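Local coordinates for protein putative NADH dehydrogenase/NAD(P)H nitroreductase (Bacteroides thetaiotaomicron VPI-5482, PDB 3KWK) that binds flavin mononucleotide and probably acts as a nitroreductase-family oxidoreductase that passes electrons from a reduced nicotinamide cofactor to its substrates, at residues Arg23-Lys28 / Ala75-Gln80; Ala63-Met68 / Arg82-Val87; Asp90-Phe95 / Pro141-Pro146. All blocks are in the same frame, centred on the assembly; numbering follows the deposited sequence.

Contact 1 lies at the flavin: Arg23 hydrogen-bonds its pyrimidine ring, with Met77 beside both. Contact 2 is next to it, centres about 10 Å apart, and packs helix 62-71 on strand 83-90; its Met68 side chain is about 12 Å from the flavin. The two touch: Asn27 OD1 lies 2.9 Å from Arg82 NH2, a probable hydrogen bond, and Leu78 packs on Leu65. Contact 3 lies at the far end of that strand, where it leaves the sheet beside strand 144-153. Its centre is about 20 Å from the centre of contact 2 and 28 Å from that of contact 1, with contacts 1 and 3 on opposite sides of the chain's centre; the side chain of Ser91 stays about 14 Å from bound flavin.

Contact 1 (Arg23-Lys28 / Ala75-Gln80); sequences RTYLNK and AKMLTQ. With FMN (flavin mononucleotide), chain B.
The selenomethionine Met77 packs against the Arg23 carbonyl and crosses the Arg23 side chain, its CB 3.1 Å from Arg23 O and its CE 3.7 Å from Arg23 CD. Bends at chi2 and chi3 (-64° and -78°) fold its flexible chain so that CE reaches the edge of the guanidinium, near its plane, and comes within 3.6 Å of FMN O2. The long, extended Arg23 chain carries its charge to the flavin: NE gives a nearly straight bond to FMN O2 (2.8 Å, 171°) and NH2 another to FMN N1 (3.2 Å), the latter in the guanidinium plane. Farther along, Gln80 stretches beside Thr24, and its OE1 accepts from Tyr25 N at 3.0 Å, the donor tilted out of the carbonyl plane. Met77 CG packs near the edge of the Tyr25 ring, 3.6 Å from Tyr25 OH. A water lies within hydrogen-bonding reach of both Tyr25 O and Gln80 O. Val120 and Pro151 also touch the Tyr25 side chain. Donors aimed at N1 and O2 are a familiar feature of flavoenzymes; the positive charge of Arg23 would be expected to stabilise negative charge on the N1-C2=O2 side of the reduced flavin.

Contact 2 (Ala63-Met68 / Arg82-Val87); sequences AKLDSM and RNAIIV
Leu65 is the first residue of 63-68 to meet the strand, and its two methyls divide the work. CD1 meets the backbone carbonyl of Arg82, its O 3.4 Å away, while CD2 rests 3.9 Å from Ala84 CB. With CG anti to the carbonyl carbon (chi1 -74°), the branched end points toward the face of the strand that carries Ala84, and the small alanine lets it settle close to the strand backbone. Two residues on, Ser67 faces elsewhere and turns its hydroxyl back to its own helix: OG donates to Ala63 O at 2.9 Å, from the opposite face of that carbonyl to Ser67 N. One turn after Leu65, the selenomethionine Met68 reaches the strand again, its SE meeting Ile86 CD1 tip to tip at 3.9 Å. Ala84 and Ile86 alternate along the strand to present the same face, and the helix crosses it at 70°, with the axes 9.5 Å apart. Val59 of the neighbouring strand 54-59 touches Leu65, Met68 and Ile86, and Tyr137 of helix 128-138 packs on Met68. Apart from the methyl on the Arg82 carbonyl, the side-chain contacts between helix and strand are apolar: a helix-on-sheet layer whose fit depends on side-chain shape.

Contact 3 (Asp90-Phe95 / Pro141-Pro146); sequences DSARSF and PENILP
Asn143 and Ser91 share the shortest bond: Ser91 OG donates to Asn143 O at 2.7 Å, and Ser91 N gives that oxygen a second bond of 2.9 Å. With its OG between backbone N and carbonyl carbon (chi1 67°), the compact serine can apply hydroxyl and amide to one acceptor. The Asn143 side chain returns the grip, ND2 donating to Asp90 OD1 at 2.9 Å. This donor approaches from above the carboxylate, whose plane stands 61° from that of the amide. Ala92 N reaches the same OD1 from the opposite face at 3.0 Å, closing an Asx turn where the chain leaves strand 83-90. Outward, the Ile144 CD1 methyl packs against the Asp90 side chain, 3.5 Å from CG; apolar contacts put Leu145 CD1 3.6 Å from Ser91 CB and the Ala92 methyl on Asn143 CB. Asp90 and Ile144 form an antiparallel non-hydrogen-bonded pair, where strand 144-153 emerges from the type I turn Pro141-Ile144. Trp97 touches Ser91 and Leu145, while Tyr175 of the second subunit packs on Ile144. Three bonds, two to Asn143 O and one to Asp90 OD1, tie the end of strand 83-90 to the start of its sheet neighbour; the two donors on Asp90 OD1 would be expected to favour a charged Asp90.

Contact 1 (Arg23-Lys28 / Ala75-Gln80)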
loop_
_atom_site.group_PDB
_atom_site.type_symbol
_atom_site.label_atom_id
_atom_site.label_comp_id
_atom_site.label_asym_id
_atom_site.label_seq_id
_atom_site.Cartn_x
_atom_site.Cartn_y
_atom_site.Cartn_z
ATOM N N ARG A 23 17.665 6.090 3.236
ATOM C CA ARG A 23 18.214 5.542 4.451
ATOM C C ARG A 23 19.300 6.367 5.126
ATOM O O ARG A 23 19.939 5.924 6.102
ATOM C CB ARG A 23 18.803 4.155 4.156
ATOM C CG ARG A 23 17.799 3.200 3.514
ATOM C CD ARG A 23 18.360 1.796 3.378
ATOM N NE ARG A 23 17.329 0.849 2.961
ATOM C CZ ARG A 23 16.947 0.643 1.701
ATOM N NH1 ARG A 23 17.475 1.275 0.655
ATOM N NH2 ARG A 23 15.987 -0.210 1.464
ATOM N N THR A 24 19.496 7.579 4.630
ATOM C CA THR A 24 20.384 8.557 5.263
ATOM C C THR A 24 19.729 9.923 5.186
ATOM O O THR A 24 19.062 10.261 4.205
ATOM C CB THR A 24 21.761 8.610 4.619
ATOM O OG1 THR A 24 21.621 8.929 3.236
ATOM C CG2 THR A 24 22.581 7.283 4.808
ATOM N N TYR A 25 19.882 10.703 6.255
ATOM C CA TYR A 25 19.168 11.953 6.463
ATOM C C TYR A 25 20.092 13.058 6.925
ATOM O O TYR A 25 21.052 12.838 7.674
ATOM C CB TYR A 25 18.013 11.803 7.473
ATOM C CG TYR A 25 17.270 10.518 7.279
ATOM C CD1 TYR A 25 16.411 10.334 6.195
ATOM C CD2 TYR A 25 17.457 9.446 8.172
ATOM C CE1 TYR A 25 15.763 9.121 5.984
ATOM C CE2 TYR A 25 16.853 8.251 7.946
ATOM C CZ TYR A 25 16.021 8.058 6.861
ATOM O OH TYR A 25 15.430 6.801 6.682
ATOM N N LEU A 26 19.771 14.277 6.505
ATOM C CA LEU A 26 20.449 15.428 7.044
ATOM C C LEU A 26 20.083 15.583 8.511
ATOM O O LEU A 26 19.016 15.139 8.958
ATOM C CB LEU A 26 19.999 16.680 6.314
ATOM C CG LEU A 26 20.299 16.768 4.824
ATOM C CD1 LEU A 26 19.680 18.058 4.204
ATOM C CD2 LEU A 26 21.795 16.793 4.627
ATOM N N ASN A 27 20.971 16.236 9.250
ATOM C CA ASN A 27 20.754 16.490 10.653
ATOM C C ASN A 27 19.934 17.767 10.795
ATOM O O ASN A 27 20.470 18.846 11.086
ATOM C CB ASN A 27 22.099 16.648 11.358
ATOM C CG ASN A 27 21.949 16.862 12.848
ATOM O OD1 ASN A 27 20.918 16.539 13.430
ATOM N ND2 ASN A 27 22.986 17.437 13.472
ATOM N N LYS A 28 18.642 17.646 10.540
ATOM C CA LYS A 28 17.738 18.772 10.606
ATOM C C LYS A 28 16.342 18.304 10.804
ATOM O O LYS A 28 15.982 17.216 10.377
ATOM C CB LYS A 28 17.846 19.675 9.401
ATOM C CG LYS A 28 17.506 19.063 8.158
ATOM C CD LYS A 28 17.502 20.118 7.006
ATOM C CE LYS A 28 16.619 21.314 7.326
ATOM N NZ LYS A 28 16.200 22.085 6.114
ATOM N N ALA A 75 17.267 -1.517 10.609
ATOM C CA ALA A 75 16.780 -0.161 10.899
ATOM C C ALA A 75 17.877 0.664 11.567
ATOM O O ALA A 75 17.611 1.508 12.457
ATOM C CB ALA A 75 15.529 -0.211 11.769
ATOM N N LYS A 76 19.125 0.430 11.158
ATOM C CA LYS A 76 20.282 1.128 11.804
ATOM C C LYS A 76 20.267 2.627 11.539
ATOM O O LYS A 76 20.804 3.426 12.334
ATOM C CB LYS A 76 21.608 0.519 11.356
ATOM C CG LYS A 76 21.704 -0.998 11.639
ATOM C CD LYS A 76 21.611 -1.305 13.116
ATOM C CE LYS A 76 21.512 -2.816 13.368
ATOM N NZ LYS A 76 21.297 -3.055 14.807
HETATM N N MSE A 77 19.603 3.028 10.457
HETATM C CA MSE A 77 19.471 4.440 10.139
HETATM C C MSE A 77 18.603 5.231 11.103
HETATM O O MSE A 77 18.538 6.462 11.055
HETATM C CB MSE A 77 18.979 4.639 8.699
HETATM C CG MSE A 77 17.485 4.437 8.394
HETATM SE SE MSE A 77 16.853 2.614 8.662
HETATM C CE MSE A 77 17.539 1.831 7.035
ATOM N N LEU A 78 17.888 4.542 11.991
ATOM C CA LEU A 78 17.216 5.260 13.083
ATOM C C LEU A 78 18.152 6.175 13.904
ATOM O O LEU A 78 17.677 7.126 14.480
ATOM C CB LEU A 78 16.551 4.273 14.031
ATOM C CG LEU A 78 15.242 3.643 13.526
ATOM C CD1 LEU A 78 14.850 2.445 14.402
ATOM C CD2 LEU A 78 14.119 4.701 13.543
ATOM N N THR A 79 19.450 5.882 13.984
ATOM C CA THR A 79 20.360 6.701 14.765
ATOM C C THR A 79 20.584 8.048 14.068
ATOM O O THR A 79 20.999 9.022 14.707
ATOM C CB THR A 79 21.710 6.006 15.038
ATOM O OG1 THR A 79 22.389 5.759 13.796
ATOM C CG2 THR A 79 21.517 4.721 15.857
ATOM N N GLN A 80 20.269 8.150 12.782
ATOM C CA GLN A 80 20.430 9.452 12.114
ATOM C C GLN A 80 19.119 10.117 11.752
ATOM O O GLN A 80 19.088 11.195 11.150
ATOM C CB GLN A 80 21.399 9.362 10.926
ATOM C CG GLN A 80 21.061 8.413 9.871
ATOM C CD GLN A 80 22.091 8.474 8.764
ATOM O OE1 GLN A 80 21.981 9.306 7.904
ATOM N NE2 GLN A 80 23.085 7.580 8.788
HETATM N N1 FMN B . 14.466 -1.534 3.897
HETATM C C2 FMN B . 15.319 -1.528 4.962
HETATM O O2 FMN B . 16.310 -0.776 4.936
HETATM N N3 FMN B . 15.095 -2.356 6.050
HETATM C C4 FMN B . 14.024 -3.221 6.115
HETATM O O4 FMN B . 13.852 -3.954 7.139
HETATM C C4A FMN B . 13.155 -3.227 5.021
HETATM N N5 FMN B . 12.065 -4.087 4.999
HETATM C C5A FMN B . 11.110 -3.964 4.028
HETATM C C6 FMN B . 9.942 -4.734 4.125
HETATM C C7 FMN B . 8.952 -4.570 3.168
HETATM C C7M FMN B . 7.644 -5.379 3.225
HETATM C C8 FMN B . 9.095 -3.676 2.125
HETATM C C8M FMN B . 7.977 -3.543 1.121
HETATM C C9 FMN B . 10.257 -2.931 2.023
HETATM C C9A FMN B . 11.276 -3.066 2.978
HETATM N N10 FMN B . 12.472 -2.349 2.887
HETATM C C10 FMN B . 13.360 -2.382 3.924
HETATM C "C1'" FMN B . 12.687 -1.413 1.757
HETATM C "C2'" FMN B . 13.085 -2.171 0.493
HETATM O "O2'" FMN B . 14.423 -2.671 0.593
HETATM C "C3'" FMN B . 12.889 -1.305 -0.769
HETATM O "O3'" FMN B . 11.507 -0.999 -0.951
HETATM C "C4'" FMN B . 13.395 -2.013 -2.058
HETATM O "O4'" FMN B . 14.822 -2.147 -1.988
HETATM C "C5'" FMN B . 12.991 -1.282 -3.340
HETATM O "O5'" FMN B . 13.588 0.009 -3.260
HETATM P P FMN B . 12.682 1.363 -3.334
HETATM O O1P FMN B . 11.777 1.397 -2.087
HETATM O O2P FMN B . 13.798 2.429 -3.305
HETATM O O3P FMN B . 11.866 1.371 -4.611
HETATM O O HOH W 1 21.340 13.082 10.521
HETATM O O HOH W 2 18.165 13.547 11.097
#

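Contact 2 (Ala63-Met68 / Arg82-Val87)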
loop_
_atom_site.group_PDB
_atom_site.type_symbol
_atom_site.label_atom_id
_atom_site.label_comp_id
_atom_site.label_asym_id
_atom_site.label_seq_id
_atom_site.Cartn_x
_atom_site.Cartn_y
_atom_site.Cartn_z
ATOM N N ALA A 63 16.507 8.631 22.697
ATOM C CA ALA A 63 16.873 7.356 23.317
ATOM C C ALA A 63 16.089 6.154 22.799
ATOM O O ALA A 63 16.679 5.070 22.649
ATOM C CB ALA A 63 16.772 7.444 24.882
ATOM N N LYS A 64 14.776 6.309 22.559
ATOM C CA LYS A 64 13.993 5.199 22.048
ATOM C C LYS A 64 14.442 4.858 20.623
ATOM O O LYS A 64 14.527 3.707 20.228
ATOM C CB LYS A 64 12.470 5.462 22.001
ATOM C CG LYS A 64 11.714 5.302 23.263
ATOM C CD LYS A 64 10.219 5.563 23.007
ATOM C CE LYS A 64 9.510 5.729 24.298
ATOM N NZ LYS A 64 10.012 4.733 25.210
ATOM N N LEU A 65 14.647 5.905 19.841
ATOM C CA LEU A 65 15.077 5.742 18.452
ATOM C C LEU A 65 16.399 4.962 18.386
ATOM O O LEU A 65 16.540 4.004 17.620
ATOM C CB LEU A 65 15.229 7.101 17.782
ATOM C CG LEU A 65 13.940 7.851 17.402
ATOM C CD1 LEU A 65 14.215 9.331 17.008
ATOM C CD2 LEU A 65 13.125 7.171 16.282
ATOM N N ASP A 66 17.341 5.363 19.229
ATOM C CA ASP A 66 18.676 4.721 19.251
ATOM C C ASP A 66 18.638 3.287 19.813
ATOM O O ASP A 66 19.354 2.381 19.346
ATOM C CB ASP A 66 19.619 5.590 20.088
ATOM C CG ASP A 66 19.976 6.924 19.387
ATOM O OD1 ASP A 66 19.672 7.101 18.189
ATOM O OD2 ASP A 66 20.515 7.799 20.059
ATOM N N SER A 67 17.776 3.063 20.798
ATOM C CA SER A 67 17.605 1.747 21.408
ATOM C C SER A 67 16.992 0.777 20.386
ATOM O O SER A 67 17.455 -0.351 20.226
ATOM C CB SER A 67 16.768 1.826 22.688
ATOM O OG SER A 67 17.499 2.491 23.702
HETATM N N MSE A 68 15.985 1.250 19.654
HETATM C CA MSE A 68 15.440 0.463 18.562
HETATM C C MSE A 68 16.438 0.182 17.458
HETATM O O MSE A 68 16.452 -0.916 16.901
HETATM C CB MSE A 68 14.133 1.090 18.016
HETATM C CG MSE A 68 12.993 0.964 19.037
HETATM SE SE MSE A 68 11.292 1.564 18.233
HETATM C CE MSE A 68 11.738 3.344 18.242
ATOM N N ARG A 82 15.641 11.979 13.014
ATOM C CA ARG A 82 15.047 12.726 14.138
ATOM C C ARG A 82 13.721 12.117 14.598
ATOM O O ARG A 82 13.307 12.342 15.708
ATOM C CB ARG A 82 14.722 14.176 13.734
ATOM C CG ARG A 82 15.850 15.074 13.459
ATOM C CD ARG A 82 16.538 15.509 14.737
ATOM N NE ARG A 82 17.647 16.333 14.354
ATOM C CZ ARG A 82 17.613 17.659 14.334
ATOM N NH1 ARG A 82 16.512 18.294 14.717
ATOM N NH2 ARG A 82 18.688 18.317 13.954
ATOM N N ASN A 83 13.028 11.421 13.691
ATOM C CA ASN A 83 11.718 10.874 13.956
ATOM C C ASN A 83 11.462 9.602 13.129
ATOM O O ASN A 83 12.088 9.366 12.079
ATOM C CB ASN A 83 10.564 11.843 13.542
ATOM C CG ASN A 83 10.714 13.255 14.049
ATOM O OD1 ASN A 83 10.270 13.581 15.158
ATOM N ND2 ASN A 83 11.328 14.098 13.244
ATOM N N ALA A 84 10.500 8.812 13.597
ATOM C CA ALA A 84 10.017 7.642 12.856
ATOM C C ALA A 84 8.537 7.507 13.121
ATOM O O ALA A 84 8.065 7.949 14.182
ATOM C CB ALA A 84 10.751 6.364 13.320
ATOM N N ILE A 85 7.798 7.007 12.138
ATOM C CA ILE A 85 6.404 6.618 12.357
ATOM C C ILE A 85 6.352 5.105 12.381
ATOM O O ILE A 85 6.840 4.451 11.438
ATOM C CB ILE A 85 5.473 7.151 11.256
ATOM C CG1 ILE A 85 5.443 8.690 11.329
ATOM C CG2 ILE A 85 4.032 6.580 11.415
ATOM C CD1 ILE A 85 4.728 9.351 10.152
ATOM N N ILE A 86 5.782 4.560 13.455
ATOM C CA ILE A 86 5.575 3.134 13.589
ATOM C C ILE A 86 4.145 2.830 13.192
ATOM O O ILE A 86 3.213 3.315 13.833
ATOM C CB ILE A 86 5.894 2.634 14.991
ATOM C CG1 ILE A 86 7.288 3.118 15.410
ATOM C CG2 ILE A 86 5.785 1.086 15.030
ATOM C CD1 ILE A 86 7.801 2.416 16.651
ATOM N N VAL A 87 3.966 2.098 12.103
ATOM C CA VAL A 87 2.629 1.744 11.610
ATOM C C VAL A 87 2.211 0.435 12.240
ATOM O O VAL A 87 2.893 -0.600 12.045
ATOM C CB VAL A 87 2.552 1.633 10.059
ATOM C CG1 VAL A 87 1.136 1.246 9.618
ATOM C CG2 VAL A 87 3.099 2.947 9.363
#

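Contact 3 (Asp90-Phe95 / Pro141-Pro146)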
loop_
_atom_site.group_PDB
_atom_site.type_symbol
_atom_site.label_atom_id
_atom_site.label_comp_id
_atom_site.label_asym_id
_atom_site.label_seq_id
_atom_site.Cartn_x
_atom_site.Cartn_y
_atom_site.Cartn_z
ATOM N N ASP A 90 -4.536 -2.867 14.823
ATOM C CA ASP A 90 -5.269 -3.498 15.922
ATOM C C ASP A 90 -5.827 -4.838 15.469
ATOM O O ASP A 90 -6.882 -4.904 14.818
ATOM C CB ASP A 90 -6.358 -2.558 16.426
ATOM C CG ASP A 90 -7.059 -3.095 17.666
ATOM O OD1 ASP A 90 -6.815 -4.266 18.015
ATOM O OD2 ASP A 90 -7.776 -2.296 18.319
ATOM N N SER A 91 -5.073 -5.901 15.732
ATOM C CA SER A 91 -5.413 -7.241 15.294
ATOM C C SER A 91 -6.688 -7.765 15.981
ATOM O O SER A 91 -7.268 -8.739 15.527
ATOM C CB SER A 91 -4.244 -8.175 15.617
ATOM O OG SER A 91 -4.074 -8.313 17.005
ATOM N N ALA A 92 -7.139 -7.112 17.064
ATOM C CA ALA A 92 -8.379 -7.504 17.714
ATOM C C ALA A 92 -9.601 -7.105 16.877
ATOM O O ALA A 92 -10.667 -7.752 16.968
ATOM C CB ALA A 92 -8.490 -6.931 19.140
ATOM N N ARG A 93 -9.398 -6.073 16.059
ATOM C CA ARG A 93 -10.436 -5.415 15.264
ATOM C C ARG A 93 -10.494 -5.911 13.820
ATOM O O ARG A 93 -11.511 -5.794 13.181
ATOM C CB ARG A 93 -10.232 -3.898 15.289
ATOM C CG ARG A 93 -10.518 -3.250 16.684
ATOM C CD ARG A 93 -10.515 -1.710 16.648
ATOM N NE ARG A 93 -11.662 -1.268 15.900
ATOM C CZ ARG A 93 -11.662 -0.482 14.824
ATOM N NH1 ARG A 93 -10.544 0.142 14.356
ATOM N NH2 ARG A 93 -12.829 -0.277 14.247
ATOM N N SER A 94 -9.384 -6.432 13.298
ATOM C CA SER A 94 -9.317 -6.838 11.900
ATOM C C SER A 94 -8.235 -7.851 11.586
ATOM O O SER A 94 -7.066 -7.653 11.926
ATOM C CB SER A 94 -9.032 -5.626 11.034
ATOM O OG SER A 94 -8.877 -6.007 9.679
ATOM N N PHE A 95 -8.613 -8.923 10.916
ATOM C CA PHE A 95 -7.602 -9.864 10.377
ATOM C C PHE A 95 -7.036 -9.393 9.026
ATOM O O PHE A 95 -6.195 -10.073 8.442
ATOM C CB PHE A 95 -8.109 -11.314 10.313
ATOM C CG PHE A 95 -9.394 -11.524 9.517
ATOM C CD1 PHE A 95 -9.359 -11.469 8.135
ATOM C CD2 PHE A 95 -10.594 -11.799 10.138
ATOM C CE1 PHE A 95 -10.498 -11.647 7.364
ATOM C CE2 PHE A 95 -11.716 -11.991 9.396
ATOM C CZ PHE A 95 -11.663 -11.898 7.982
ATOM N N PRO A 141 -0.051 -2.307 23.613
ATOM C CA PRO A 141 -0.892 -3.400 24.078
ATOM C C PRO A 141 -0.761 -4.644 23.203
ATOM O O PRO A 141 -0.416 -4.520 22.045
ATOM C CB PRO A 141 -2.290 -2.804 24.017
ATOM C CG PRO A 141 -2.104 -1.254 24.127
ATOM C CD PRO A 141 -0.825 -1.077 23.306
ATOM N N GLU A 142 -1.053 -5.815 23.780
ATOM C CA GLU A 142 -0.843 -7.114 23.133
ATOM C C GLU A 142 -1.497 -7.237 21.748
ATOM O O GLU A 142 -0.939 -7.840 20.827
ATOM C CB GLU A 142 -1.372 -8.222 24.068
ATOM C CG GLU A 142 -1.136 -9.639 23.569
ATOM C CD GLU A 142 -1.278 -10.692 24.674
ATOM O OE1 GLU A 142 -2.236 -10.602 25.465
ATOM O OE2 GLU A 142 -0.429 -11.610 24.738
ATOM N N ASN A 143 -2.668 -6.620 21.609
ATOM C CA ASN A 143 -3.477 -6.691 20.377
ATOM C C ASN A 143 -3.002 -5.795 19.246
ATOM O O ASN A 143 -3.379 -5.971 18.096
ATOM C CB ASN A 143 -4.952 -6.403 20.656
ATOM C CG ASN A 143 -5.181 -5.068 21.353
ATOM O OD1 ASN A 143 -4.674 -4.857 22.460
ATOM N ND2 ASN A 143 -6.016 -4.192 20.752
ATOM N N ILE A 144 -2.178 -4.819 19.610
ATOM C CA ILE A 144 -1.634 -3.849 18.660
ATOM C C ILE A 144 -0.311 -4.354 18.119
ATOM O O ILE A 144 0.656 -4.446 18.860
ATOM C CB ILE A 144 -1.471 -2.460 19.297
ATOM C CG1 ILE A 144 -2.773 -1.945 19.909
ATOM C CG2 ILE A 144 -0.959 -1.413 18.272
ATOM C CD1 ILE A 144 -4.049 -1.898 18.985
ATOM N N LEU A 145 -0.304 -4.707 16.841
ATOM C CA LEU A 145 0.841 -5.356 16.226
ATOM C C LEU A 145 1.569 -4.401 15.299
ATOM O O LEU A 145 0.950 -3.817 14.417
ATOM C CB LEU A 145 0.387 -6.604 15.453
ATOM C CG LEU A 145 -0.421 -7.598 16.275
ATOM C CD1 LEU A 145 -0.721 -8.827 15.411
ATOM C CD2 LEU A 145 0.248 -8.004 17.610
ATOM N N PRO A 146 2.898 -4.310 15.420
ATOM C CA PRO A 146 3.619 -3.353 14.554
ATOM C C PRO A 146 3.951 -3.942 13.188
ATOM O O PRO A 146 4.566 -4.997 13.132
ATOM C CB PRO A 146 4.906 -3.060 15.357
ATOM C CG PRO A 146 5.135 -4.258 16.175
ATOM C CD PRO A 146 3.777 -4.862 16.466
#